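PDB 2QRY: thiamine-binding periplasmic protein, which binds thiamine, thiamine phosphate and thiamine diphosphate with high affinity in the periplasm as the solute-binding component of the ThiBPQ ABC transporter for thiamine import. Local coordinates for residues A[158-161]-A[162-165]; A[198-201]-A[202-206]; A[278-281]-A[282-285]; A[307-310]-A[311-314]. One frame throughout, in Å; residues are numbered along the deposited sequence.

Interaction 1: residues A[158-161]-A[162-165]. With TPS (thiamin phosphate), chain E.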
loop_
_atom_site.group_PDB
_atom_site.type_symbol
_atom_site.label_atom_id
_atom_site.label_comp_id
_atom_site.label_asym_id
_atom_site.label_seq_id
_atom_site.Cartn_x
_atom_site.Cartn_y
_atom_site.Cartn_z
ATOM N N TYR A 158 -9.988 9.847 3.008
ATOM C CA TYR A 158 -8.709 9.304 2.556
ATOM C C TYR A 158 -7.703 9.307 3.699
ATOM O O TYR A 158 -8.027 9.734 4.806
ATOM C CB TYR A 158 -8.186 10.083 1.339
ATOM C CG TYR A 158 -7.857 11.534 1.605
ATOM C CD1 TYR A 158 -6.584 11.914 2.026
ATOM C CD2 TYR A 158 -8.823 12.527 1.448
ATOM C CE1 TYR A 158 -6.281 13.250 2.284
ATOM C CE2 TYR A 158 -8.526 13.864 1.708
ATOM C CZ TYR A 158 -7.259 14.216 2.124
ATOM O OH TYR A 158 -6.968 15.531 2.392
ATOM N N GLN A 159 -6.491 8.821 3.441
ATOM C CA GLN A 159 -5.469 8.739 4.484
ATOM C C GLN A 159 -4.401 9.822 4.469
ATOM O O GLN A 159 -4.128 10.447 3.444
ATOM C CB GLN A 159 -4.773 7.374 4.444
ATOM C CG GLN A 159 -5.710 6.177 4.375
ATOM C CD GLN A 159 -6.343 6.030 3.010
ATOM O OE1 GLN A 159 -5.691 6.232 1.993
ATOM N NE2 GLN A 159 -7.615 5.667 2.979
ATOM N N ASP A 160 -3.788 10.008 5.632
ATOM C CA ASP A 160 -2.732 10.988 5.836
ATOM C C ASP A 160 -1.467 10.529 5.115
ATOM O O ASP A 160 -0.942 9.455 5.395
ATOM C CB ASP A 160 -2.450 11.118 7.333
ATOM C CG ASP A 160 -1.534 12.276 7.653
ATOM O OD1 ASP A 160 -0.608 12.538 6.859
ATOM O OD2 ASP A 160 -1.727 12.916 8.709
ATOM N N PRO A 161 -0.964 11.340 4.172
ATOM C CA PRO A 161 0.247 10.991 3.419
ATOM C C PRO A 161 1.520 10.867 4.265
ATOM O O PRO A 161 2.514 10.279 3.829
ATOM C CB PRO A 161 0.336 12.104 2.370
ATOM C CG PRO A 161 -0.358 13.260 3.035
ATOM C CD PRO A 161 -1.551 12.595 3.669
ATOM N N ARG A 162 1.481 11.414 5.477
ATOM C CA ARG A 162 2.624 11.356 6.375
ATOM C C ARG A 162 2.697 10.011 7.106
ATOM O O ARG A 162 3.741 9.638 7.638
ATOM C CB ARG A 162 2.533 12.496 7.400
ATOM C CG ARG A 162 2.573 13.891 6.784
ATOM C CD ARG A 162 2.149 14.979 7.777
ATOM N NE ARG A 162 0.754 14.821 8.189
ATOM C CZ ARG A 162 0.057 15.734 8.861
ATOM N NH1 ARG A 162 0.623 16.889 9.205
ATOM N NH2 ARG A 162 -1.207 15.491 9.193
ATOM N N THR A 163 1.590 9.279 7.120
ATOM C CA THR A 163 1.554 8.004 7.819
ATOM C C THR A 163 1.197 6.776 6.971
ATOM O O THR A 163 1.723 5.685 7.210
ATOM C CB THR A 163 0.552 8.066 8.994
ATOM O OG1 THR A 163 -0.765 8.325 8.487
ATOM C CG2 THR A 163 0.934 9.172 9.964
ATOM N N SER A 164 0.320 6.963 5.984
ATOM C CA SER A 164 -0.167 5.874 5.127
ATOM C C SER A 164 0.331 5.861 3.673
ATOM O O SER A 164 0.315 6.887 2.991
ATOM C CB SER A 164 -1.710 5.902 5.133
ATOM O OG SER A 164 -2.288 5.125 4.089
ATOM N N THR A 165 0.746 4.695 3.187
ATOM C CA THR A 165 1.203 4.607 1.805
ATOM C C THR A 165 0.077 4.964 0.832
ATOM O O THR A 165 0.313 5.662 -0.155
ATOM C CB THR A 165 1.810 3.211 1.473
ATOM O OG1 THR A 165 0.981 2.169 1.995
ATOM C CG2 THR A 165 3.208 3.097 2.066
HETATM C CM2 TPS E . -10.689 -4.702 1.048
HETATM N N3 TPS E . -4.429 -2.737 1.447
HETATM C C2 TPS E . -5.240 -2.142 2.299
HETATM S S1 TPS E . -4.233 -1.012 3.123
HETATM C C5 TPS E . -2.721 -1.377 2.279
HETATM C C4 TPS E . -3.117 -2.370 1.409
HETATM C CM4 TPS E . -2.116 -3.007 0.450
HETATM C C6 TPS E . -1.422 -0.685 2.548
HETATM C C7 TPS E . -1.808 0.205 3.730
HETATM O O7 TPS E . -0.761 1.048 4.194
HETATM N N1A TPS E . -8.725 -3.719 -0.060
HETATM C C2A TPS E . -9.198 -4.485 0.927
HETATM N N3A TPS E . -8.377 -5.056 1.805
HETATM C C4A TPS E . -7.039 -4.885 1.733
HETATM N N4A TPS E . -6.211 -5.488 2.663
HETATM C C5A TPS E . -6.495 -4.070 0.690
HETATM C C6A TPS E . -7.410 -3.494 -0.207
HETATM C C7A TPS E . -4.979 -3.808 0.524
HETATM P P1 TPS E . -1.368 1.886 5.436
HETATM O O1 TPS E . -2.660 2.621 4.981
HETATM O O2 TPS E . -0.300 2.893 6.028
HETATM O O3 TPS E . -1.753 0.888 6.549
#
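D160 and R162 illustrate how one carboxylate can organise a tight turn. With its CG anti to the backbone N (chi1 -170°), D160 carries its carboxylate round to the start of the next residues, where D160 OD1 accepts from the backbone N of R162 at 2.7 Å, from the anti side though tilted out of the carboxylate plane. NE of R162 uses the syn lone pair of D160 OD1 at 3.0 Å, while NH2 of R162 reaches D160 OD2 at 2.7 Å. The guanidinium thus grips the carboxylate side-on, one nitrogen to each oxygen, in a salt bridge whose two planes are 30° apart. The R162 chain bends at chi3 to bring this edge round.

D160 O accepts from S164 N at 2.9 Å in a nearly linear bond and from T163 N at 3.1 Å from above the carbonyl plane, which folds the turn so that S164 arrives at the N-cap of the following helix. There S164 OG lies 3.4 Å from Q159 CB, caps G167 N, and is placed to donate to phosphate oxygen O1 of the thiamin phosphate, although the placing of S164 OG is less sure.

The turn joins strand 156-159 to helix 165-178. Helix 310-328 packs behind it through W324 and I321, and T163 OG1 is hydrogen-bonded to K198 O beyond strand 193-197.

Interaction 2: residues A[198-201]-A[202-206]. With TPS (thiamin phosphate), chain E.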
loop_
_atom_site.group_PDB
_atom_site.type_symbol
_atom_site.label_atom_id
_atom_site.label_comp_id
_atom_site.label_asym_id
_atom_site.label_seq_id
_atom_site.Cartn_x
_atom_site.Cartn_y
_atom_site.Cartn_z
ATOM N N LYS A 198 -5.163 8.212 9.810
ATOM C CA LYS A 198 -3.745 7.900 9.728
ATOM C C LYS A 198 -3.514 6.629 8.920
ATOM O O LYS A 198 -2.502 6.491 8.232
ATOM C CB LYS A 198 -3.162 7.709 11.134
ATOM C CG LYS A 198 -2.901 8.993 11.892
ATOM C CD LYS A 198 -2.274 8.695 13.246
ATOM C CE LYS A 198 -1.606 9.922 13.814
ATOM N NZ LYS A 198 -2.529 11.078 13.767
ATOM N N GLY A 199 -4.459 5.701 9.024
ATOM C CA GLY A 199 -4.334 4.451 8.311
ATOM C C GLY A 199 -5.549 4.092 7.484
ATOM O O GLY A 199 -6.646 4.601 7.702
ATOM N N TRP A 200 -5.331 3.195 6.532
ATOM C CA TRP A 200 -6.367 2.724 5.626
ATOM C C TRP A 200 -7.518 2.015 6.345
ATOM O O TRP A 200 -8.681 2.278 6.073
ATOM C CB TRP A 200 -5.731 1.783 4.595
ATOM C CG TRP A 200 -6.720 1.027 3.771
ATOM C CD1 TRP A 200 -7.298 1.428 2.602
ATOM C CD2 TRP A 200 -7.282 -0.252 4.082
ATOM N NE1 TRP A 200 -8.191 0.476 2.164
ATOM C CE2 TRP A 200 -8.201 -0.566 3.053
ATOM C CE3 TRP A 200 -7.098 -1.168 5.127
ATOM C CZ2 TRP A 200 -8.935 -1.759 3.042
ATOM C CZ3 TRP A 200 -7.833 -2.361 5.112
ATOM C CH2 TRP A 200 -8.736 -2.642 4.078
ATOM N N SER A 201 -7.192 1.114 7.261
ATOM C CA SER A 201 -8.218 0.371 7.981
ATOM C C SER A 201 -9.370 1.221 8.499
ATOM O O SER A 201 -10.535 0.925 8.226
ATOM C CB SER A 201 -7.590 -0.400 9.141
ATOM O OG SER A 201 -6.819 -1.477 8.646
ATOM N N GLU A 202 -9.058 2.269 9.259
ATOM C CA GLU A 202 -10.104 3.130 9.804
ATOM C C GLU A 202 -10.889 3.815 8.693
ATOM O O GLU A 202 -12.117 3.923 8.762
ATOM C CB GLU A 202 -9.506 4.191 10.727
ATOM C CG GLU A 202 -10.545 5.183 11.230
ATOM C CD GLU A 202 -9.967 6.207 12.181
ATOM O OE1 GLU A 202 -8.726 6.357 12.233
ATOM O OE2 GLU A 202 -10.763 6.867 12.870
ATOM N N ALA A 203 -10.167 4.281 7.676
ATOM C CA ALA A 203 -10.774 4.951 6.533
ATOM C C ALA A 203 -11.817 4.065 5.860
ATOM O O ALA A 203 -12.959 4.477 5.648
ATOM C CB ALA A 203 -9.700 5.324 5.522
ATOM N N TYR A 204 -11.410 2.846 5.522
ATOM C CA TYR A 204 -12.286 1.897 4.849
ATOM C C TYR A 204 -13.471 1.519 5.727
ATOM O O TYR A 204 -14.595 1.357 5.245
ATOM C CB TYR A 204 -11.483 0.648 4.445
ATOM C CG TYR A 204 -12.033 -0.049 3.223
ATOM C CD1 TYR A 204 -12.864 -1.161 3.343
ATOM C CD2 TYR A 204 -11.760 0.435 1.943
ATOM C CE1 TYR A 204 -13.414 -1.777 2.213
ATOM C CE2 TYR A 204 -12.302 -0.168 0.808
ATOM C CZ TYR A 204 -13.130 -1.273 0.950
ATOM O OH TYR A 204 -13.677 -1.867 -0.168
ATOM N N GLY A 205 -13.224 1.397 7.022
ATOM C CA GLY A 205 -14.296 1.056 7.937
ATOM C C GLY A 205 -15.376 2.121 7.979
ATOM O O GLY A 205 -16.570 1.799 8.008
ATOM N N LEU A 206 -14.969 3.389 7.989
ATOM C CA LEU A 206 -15.938 4.475 8.018
ATOM C C LEU A 206 -16.711 4.439 6.711
ATOM O O LEU A 206 -17.917 4.644 6.695
ATOM C CB LEU A 206 -15.242 5.826 8.181
ATOM C CG LEU A 206 -14.472 6.027 9.486
ATOM C CD1 LEU A 206 -13.628 7.280 9.389
ATOM C CD2 LEU A 206 -15.448 6.117 10.652
HETATM C CM2 TPS E . -10.689 -4.702 1.048
HETATM N N3 TPS E . -4.429 -2.737 1.447
HETATM C C2 TPS E . -5.240 -2.142 2.299
HETATM S S1 TPS E . -4.233 -1.012 3.123
HETATM C C5 TPS E . -2.721 -1.377 2.279
HETATM C C4 TPS E . -3.117 -2.370 1.409
HETATM C CM4 TPS E . -2.116 -3.007 0.450
HETATM C C6 TPS E . -1.422 -0.685 2.548
HETATM C C7 TPS E . -1.808 0.205 3.730
HETATM O O7 TPS E . -0.761 1.048 4.194
HETATM N N1A TPS E . -8.725 -3.719 -0.060
HETATM C C2A TPS E . -9.198 -4.485 0.927
HETATM N N3A TPS E . -8.377 -5.056 1.805
HETATM C C4A TPS E . -7.039 -4.885 1.733
HETATM N N4A TPS E . -6.211 -5.488 2.663
HETATM C C5A TPS E . -6.495 -4.070 0.690
HETATM C C6A TPS E . -7.410 -3.494 -0.207
HETATM C C7A TPS E . -4.979 -3.808 0.524
HETATM P P1 TPS E . -1.368 1.886 5.436
HETATM O O1 TPS E . -2.660 2.621 4.981
HETATM O O2 TPS E . -0.300 2.893 6.028
HETATM O O3 TPS E . -1.753 0.888 6.549
HETATM O O HOH W 1 -6.369 5.216 11.272
#
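W200 and Y204 both hold CG anti to the backbone N (chi1 169° and -152°), which sends the two side chains off the same side of the helix, one turn apart and pointing the same way. Their rings are near parallel, 28° between planes, but slid so far that they barely overlap. What meets W200 is chiefly the root of Y204: its CB lies over the six-membered ring, 4.1 Å from the centroid, as a CH-pi contact, and CZ2 of W200 comes 3.5 Å from CG of Y204, over that ring's face. Y204 N donates to W200 O at 2.8 Å and G205 N to S201 O at 3.0 Å.

Residues 200-206 are the amino-terminal part of helix 200-208, with G199 at the N-cap, and they point the helix's amino end at the ligand phosphate. W200 N donates to phosphate oxygen O1 of the thiamin phosphate at 3.1 Å, where the helix dipole would probably be favourable. The other face of the indole is occupied by the thiazolium: ligand C2 sits 3.3 Å above the plane, over its centre. The six-membered end also meets the pyrimidine, W200 CH2 lying 3.3 Å from ligand N3A. W200 NE1 is hydrogen-bonded to S217 OG, which would help to fix the rotation of the indole. A water accepts from G199 N and donates to E202 OE1 at 2.8 Å.

Interaction 3: residues A[278-281]-A[282-285]. With TPS (thiamin phosphate), chain E.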
loop_
_atom_site.group_PDB
_atom_site.type_symbol
_atom_site.label_atom_id
_atom_site.label_comp_id
_atom_site.label_asym_id
_atom_site.label_seq_id
_atom_site.Cartn_x
_atom_site.Cartn_y
_atom_site.Cartn_z
ATOM N N ILE A 278 -1.379 -13.893 -0.784
ATOM C CA ILE A 278 -1.555 -12.477 -1.076
ATOM C C ILE A 278 -2.904 -12.133 -1.704
ATOM O O ILE A 278 -3.594 -11.228 -1.233
ATOM C CB ILE A 278 -0.429 -11.943 -2.000
ATOM C CG1 ILE A 278 0.847 -11.700 -1.184
ATOM C CG2 ILE A 278 -0.867 -10.639 -2.668
ATOM C CD1 ILE A 278 0.689 -10.648 -0.090
ATOM N N PRO A 279 -3.303 -12.850 -2.772
ATOM C CA PRO A 279 -4.584 -12.553 -3.413
ATOM C C PRO A 279 -5.762 -12.393 -2.458
ATOM O O PRO A 279 -6.424 -11.360 -2.466
ATOM C CB PRO A 279 -4.765 -13.726 -4.371
ATOM C CG PRO A 279 -3.368 -14.024 -4.782
ATOM C CD PRO A 279 -2.643 -13.980 -3.450
ATOM N N THR A 280 -6.023 -13.404 -1.633
ATOM C CA THR A 280 -7.154 -13.340 -0.713
ATOM C C THR A 280 -6.797 -12.847 0.685
ATOM O O THR A 280 -7.666 -12.722 1.544
ATOM C CB THR A 280 -7.854 -14.714 -0.600
ATOM O OG1 THR A 280 -6.959 -15.667 -0.014
ATOM C CG2 THR A 280 -8.279 -15.209 -1.989
ATOM N N GLY A 281 -5.518 -12.558 0.910
ATOM C CA GLY A 281 -5.098 -12.066 2.209
ATOM C C GLY A 281 -4.941 -10.557 2.229
ATOM O O GLY A 281 -5.500 -9.882 3.093
ATOM N N ASN A 282 -4.186 -10.031 1.266
ATOM C CA ASN A 282 -3.928 -8.597 1.167
ATOM C C ASN A 282 -4.745 -7.937 0.059
ATOM O O ASN A 282 -4.777 -6.712 -0.040
ATOM C CB ASN A 282 -2.442 -8.345 0.897
ATOM C CG ASN A 282 -1.871 -7.195 1.734
ATOM O OD1 ASN A 282 -0.911 -6.527 1.329
ATOM N ND2 ASN A 282 -2.443 -6.980 2.910
ATOM N N TRP A 283 -5.394 -8.741 -0.779
ATOM C CA TRP A 283 -6.192 -8.208 -1.876
ATOM C C TRP A 283 -5.361 -7.260 -2.743
ATOM O O TRP A 283 -5.647 -6.072 -2.880
ATOM C CB TRP A 283 -7.434 -7.514 -1.311
ATOM C CG TRP A 283 -8.239 -8.472 -0.497
ATOM C CD1 TRP A 283 -8.248 -8.591 0.867
ATOM C CD2 TRP A 283 -9.047 -9.543 -0.997
ATOM N NE1 TRP A 283 -9.004 -9.673 1.242
ATOM C CE2 TRP A 283 -9.506 -10.276 0.119
ATOM C CE3 TRP A 283 -9.421 -9.958 -2.283
ATOM C CZ2 TRP A 283 -10.325 -11.404 -0.012
ATOM C CZ3 TRP A 283 -10.234 -11.079 -2.415
ATOM C CH2 TRP A 283 -10.677 -11.789 -1.282
HETATM N N MSE A 284 -4.314 -7.828 -3.319
HETATM C CA MSE A 284 -3.380 -7.121 -4.182
HETATM C C MSE A 284 -2.896 -8.149 -5.202
HETATM O O MSE A 284 -3.118 -9.348 -5.024
HETATM C CB MSE A 284 -2.185 -6.629 -3.353
HETATM C CG MSE A 284 -2.505 -5.556 -2.325
HETATM SE SE MSE A 284 -2.892 -3.847 -3.150
HETATM C CE MSE A 284 -1.065 -3.212 -3.389
ATOM N N TYR A 285 -2.235 -7.694 -6.262
ATOM C CA TYR A 285 -1.718 -8.616 -7.273
ATOM C C TYR A 285 -0.371 -9.166 -6.803
ATOM O O TYR A 285 0.509 -8.409 -6.393
ATOM C CB TYR A 285 -1.550 -7.905 -8.620
ATOM C CG TYR A 285 -2.854 -7.466 -9.239
ATOM C CD1 TYR A 285 -3.750 -8.398 -9.762
ATOM C CD2 TYR A 285 -3.206 -6.118 -9.283
ATOM C CE1 TYR A 285 -4.966 -8.000 -10.313
ATOM C CE2 TYR A 285 -4.419 -5.707 -9.833
ATOM C CZ TYR A 285 -5.293 -6.655 -10.345
ATOM O OH TYR A 285 -6.493 -6.252 -10.874
HETATM C CM2 TPS E . -10.689 -4.702 1.048
HETATM N N3 TPS E . -4.429 -2.737 1.447
HETATM C C2 TPS E . -5.240 -2.142 2.299
HETATM S S1 TPS E . -4.233 -1.012 3.123
HETATM C C5 TPS E . -2.721 -1.377 2.279
HETATM C C4 TPS E . -3.117 -2.370 1.409
HETATM C CM4 TPS E . -2.116 -3.007 0.450
HETATM C C6 TPS E . -1.422 -0.685 2.548
HETATM C C7 TPS E . -1.808 0.205 3.730
HETATM O O7 TPS E . -0.761 1.048 4.194
HETATM N N1A TPS E . -8.725 -3.719 -0.060
HETATM C C2A TPS E . -9.198 -4.485 0.927
HETATM N N3A TPS E . -8.377 -5.056 1.805
HETATM C C4A TPS E . -7.039 -4.885 1.733
HETATM N N4A TPS E . -6.211 -5.488 2.663
HETATM C C5A TPS E . -6.495 -4.070 0.690
HETATM C C6A TPS E . -7.410 -3.494 -0.207
HETATM C C7A TPS E . -4.979 -3.808 0.524
HETATM P P1 TPS E . -1.368 1.886 5.436
HETATM O O1 TPS E . -2.660 2.621 4.981
HETATM O O2 TPS E . -0.300 2.893 6.028
HETATM O O3 TPS E . -1.753 0.888 6.549
#
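The indole of W283 folds back over the residues that lead into it, and its contacts with P279 and T280 are largely of the CH-pi and carbonyl-on-ring kind. T280 CA stands 3.8 Å from the centroid of the six-membered ring of W283, only 13° off the normal, and P279 O lies over the same face toward the rim. W283 CG is anti to the carbonyl carbon (chi1 -58°), which turns the ring back against this turn.

The hydrogen bonds gather on one carbonyl, in a weakly bonded helical turn. I278 O accepts from N282 N at 2.8 Å and from G281 N, with a weak third bond from W283 N. W283 then leaves helical geometry with a positive phi of 54°, and W283 CA makes a C-H...O contact of 3.2 Å to P279 O.

Apolar contact is lighter: I278 CG2 approaches M284 CB at 4.3 Å, and I278 CD1 lies 4.0 Å from N282 CB. M284, a selenomethionine here, bends at chi2 and chi3 and places SE 3.8 Å from the thiazolium methyl CM4 of thiamin phosphate.

Y224, on helix 221-229, meets W283 edge-to-face, and W283 O accepts from T220 OG1. W283 CD1 lies 3.7 Å from N3A of the ligand pyrimidine. N282 O lies 3.0 Å from C7A, the methylene joining the two rings of the ligand. Being next to the positively charged thiazolium, that methylene is probably polarised enough for a carbonyl oxygen to be a favourable neighbour, so residues 282-284 themselves seem to offer the cation a carbonyl dipole and a soft, polarisable thioether (selenium in this crystal).

Interaction 4: residues A[307-310]-A[311-314]; sequences EFTP and AEVA
E312 reaches back to T309, the N-cap residue, to close a capping box. E312 CB, directed toward the preceding residues, lies 3.5 Å from T309 OG1. CG is anti to the carbonyl carbon (chi1 -59°) and passes close by the same hydroxyl, and the chain then runs extended to the carboxylate. At the tip OE1 accepts from T309 N at 2.8 Å, a nearly straight bond of 172° that meets the oxygen on its anti side. OE1 also touches T309 CG2 at 3.3 Å, and sits in the ring plane of F308 at its edge, 3.7 Å from CD2, the ring and carboxylate planes being 76° apart. In exchange T309 OG1 accepts from E312 N at 3.1 Å, so each residue's side chain takes the other's backbone N-H. V313 N donates to T309 O at 3.2 Å and starts the regular helical bonding, while F308 CB packs on V313 CG1 at 3.5 Å as a hydrophobic staple beside the box.

The box opens helix 310-328 just after strand 305-306. F308 and V313 lean on L172 of helix 165-178, F308 also meeting W320 and making a cation-pi contact with K176, whereas P310 rests against L90 and D91 of helix 90-96.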
loop_
_atom_site.group_PDB
_atom_site.type_symbol
_atom_site.label_atom_id
_atom_site.label_comp_id
_atom_site.label_asym_id
_atom_site.label_seq_id
_atom_site.Cartn_x
_atom_site.Cartn_y
_atom_site.Cartn_z
ATOM N N GLU A 307 3.595 6.816 -12.097
ATOM C CA GLU A 307 4.587 6.607 -11.052
ATOM C C GLU A 307 5.741 7.613 -11.099
ATOM O O GLU A 307 6.181 8.028 -12.174
ATOM C CB GLU A 307 5.141 5.180 -11.167
ATOM C CG GLU A 307 6.249 4.824 -10.184
ATOM C CD GLU A 307 6.840 3.442 -10.446
ATOM O OE1 GLU A 307 7.198 3.161 -11.606
ATOM O OE2 GLU A 307 6.956 2.633 -9.498
ATOM N N PHE A 308 6.202 8.023 -9.917
ATOM C CA PHE A 308 7.344 8.923 -9.794
ATOM C C PHE A 308 8.495 7.992 -9.470
ATOM O O PHE A 308 8.268 6.882 -8.998
ATOM C CB PHE A 308 7.189 9.886 -8.620
ATOM C CG PHE A 308 6.350 11.077 -8.915
ATOM C CD1 PHE A 308 5.109 11.237 -8.298
ATOM C CD2 PHE A 308 6.797 12.054 -9.799
ATOM C CE1 PHE A 308 4.324 12.358 -8.559
ATOM C CE2 PHE A 308 6.021 13.184 -10.069
ATOM C CZ PHE A 308 4.782 13.335 -9.448
ATOM N N THR A 309 9.724 8.430 -9.717
ATOM C CA THR A 309 10.874 7.600 -9.391
ATOM C C THR A 309 11.086 7.788 -7.897
ATOM O O THR A 309 10.682 8.806 -7.340
ATOM C CB THR A 309 12.143 8.059 -10.131
ATOM O OG1 THR A 309 12.588 9.309 -9.591
ATOM C CG2 THR A 309 11.854 8.225 -11.623
ATOM N N PRO A 310 11.704 6.803 -7.224
ATOM C CA PRO A 310 11.932 6.940 -5.784
ATOM C C PRO A 310 12.673 8.225 -5.452
ATOM O O PRO A 310 12.448 8.828 -4.408
ATOM C CB PRO A 310 12.742 5.693 -5.450
ATOM C CG PRO A 310 12.155 4.679 -6.389
ATOM C CD PRO A 310 12.095 5.459 -7.686
ATOM N N ALA A 311 13.547 8.649 -6.356
ATOM C CA ALA A 311 14.321 9.865 -6.145
ATOM C C ALA A 311 13.438 11.108 -6.186
ATOM O O ALA A 311 13.588 12.016 -5.364
ATOM C CB ALA A 311 15.425 9.977 -7.200
ATOM N N GLU A 312 12.512 11.146 -7.137
ATOM C CA GLU A 312 11.633 12.298 -7.274
ATOM C C GLU A 312 10.734 12.512 -6.065
ATOM O O GLU A 312 10.502 13.647 -5.657
ATOM C CB GLU A 312 10.796 12.166 -8.548
ATOM C CG GLU A 312 11.648 12.051 -9.804
ATOM C CD GLU A 312 10.833 11.823 -11.066
ATOM O OE1 GLU A 312 10.031 10.868 -11.104
ATOM O OE2 GLU A 312 11.004 12.600 -12.027
ATOM N N VAL A 313 10.237 11.427 -5.481
ATOM C CA VAL A 313 9.364 11.546 -4.322
ATOM C C VAL A 313 10.115 11.978 -3.066
ATOM O O VAL A 313 9.683 12.885 -2.366
ATOM C CB VAL A 313 8.619 10.228 -4.047
ATOM C CG1 VAL A 313 7.647 9.944 -5.176
ATOM C CG2 VAL A 313 9.605 9.092 -3.927
ATOM N N ALA A 314 11.245 11.339 -2.788
ATOM C CA ALA A 314 12.034 11.681 -1.612
ATOM C C ALA A 314 12.493 13.140 -1.662
ATOM O O ALA A 314 12.529 13.824 -0.639
ATOM C CB ALA A 314 13.241 10.757 -1.509
#

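In the fold
Interactions 1, 2 and 3 all reach the thiamin phosphate, whereas interaction 4 is a surface contact that does not touch it. Interactions 1 and 3 are buried, and interaction 2 is partly so. Interactions 1 and 2 touch, their centres 10 Å apart; both serve the phosphate with helix N-termini and polar donors, and interaction 2 adds an indole face for the thiazolium. Interaction 3, with its centre about 18 Å from that of interaction 2, lines the pocket with aromatic, methionine and carbonyl groups. Interaction 4 also caps a helix start, but by a reciprocal box of side chain and backbone without ligand. Helix 310-328, which it opens, packs farther along against the turn of interaction 1, and both involve helix 165-178.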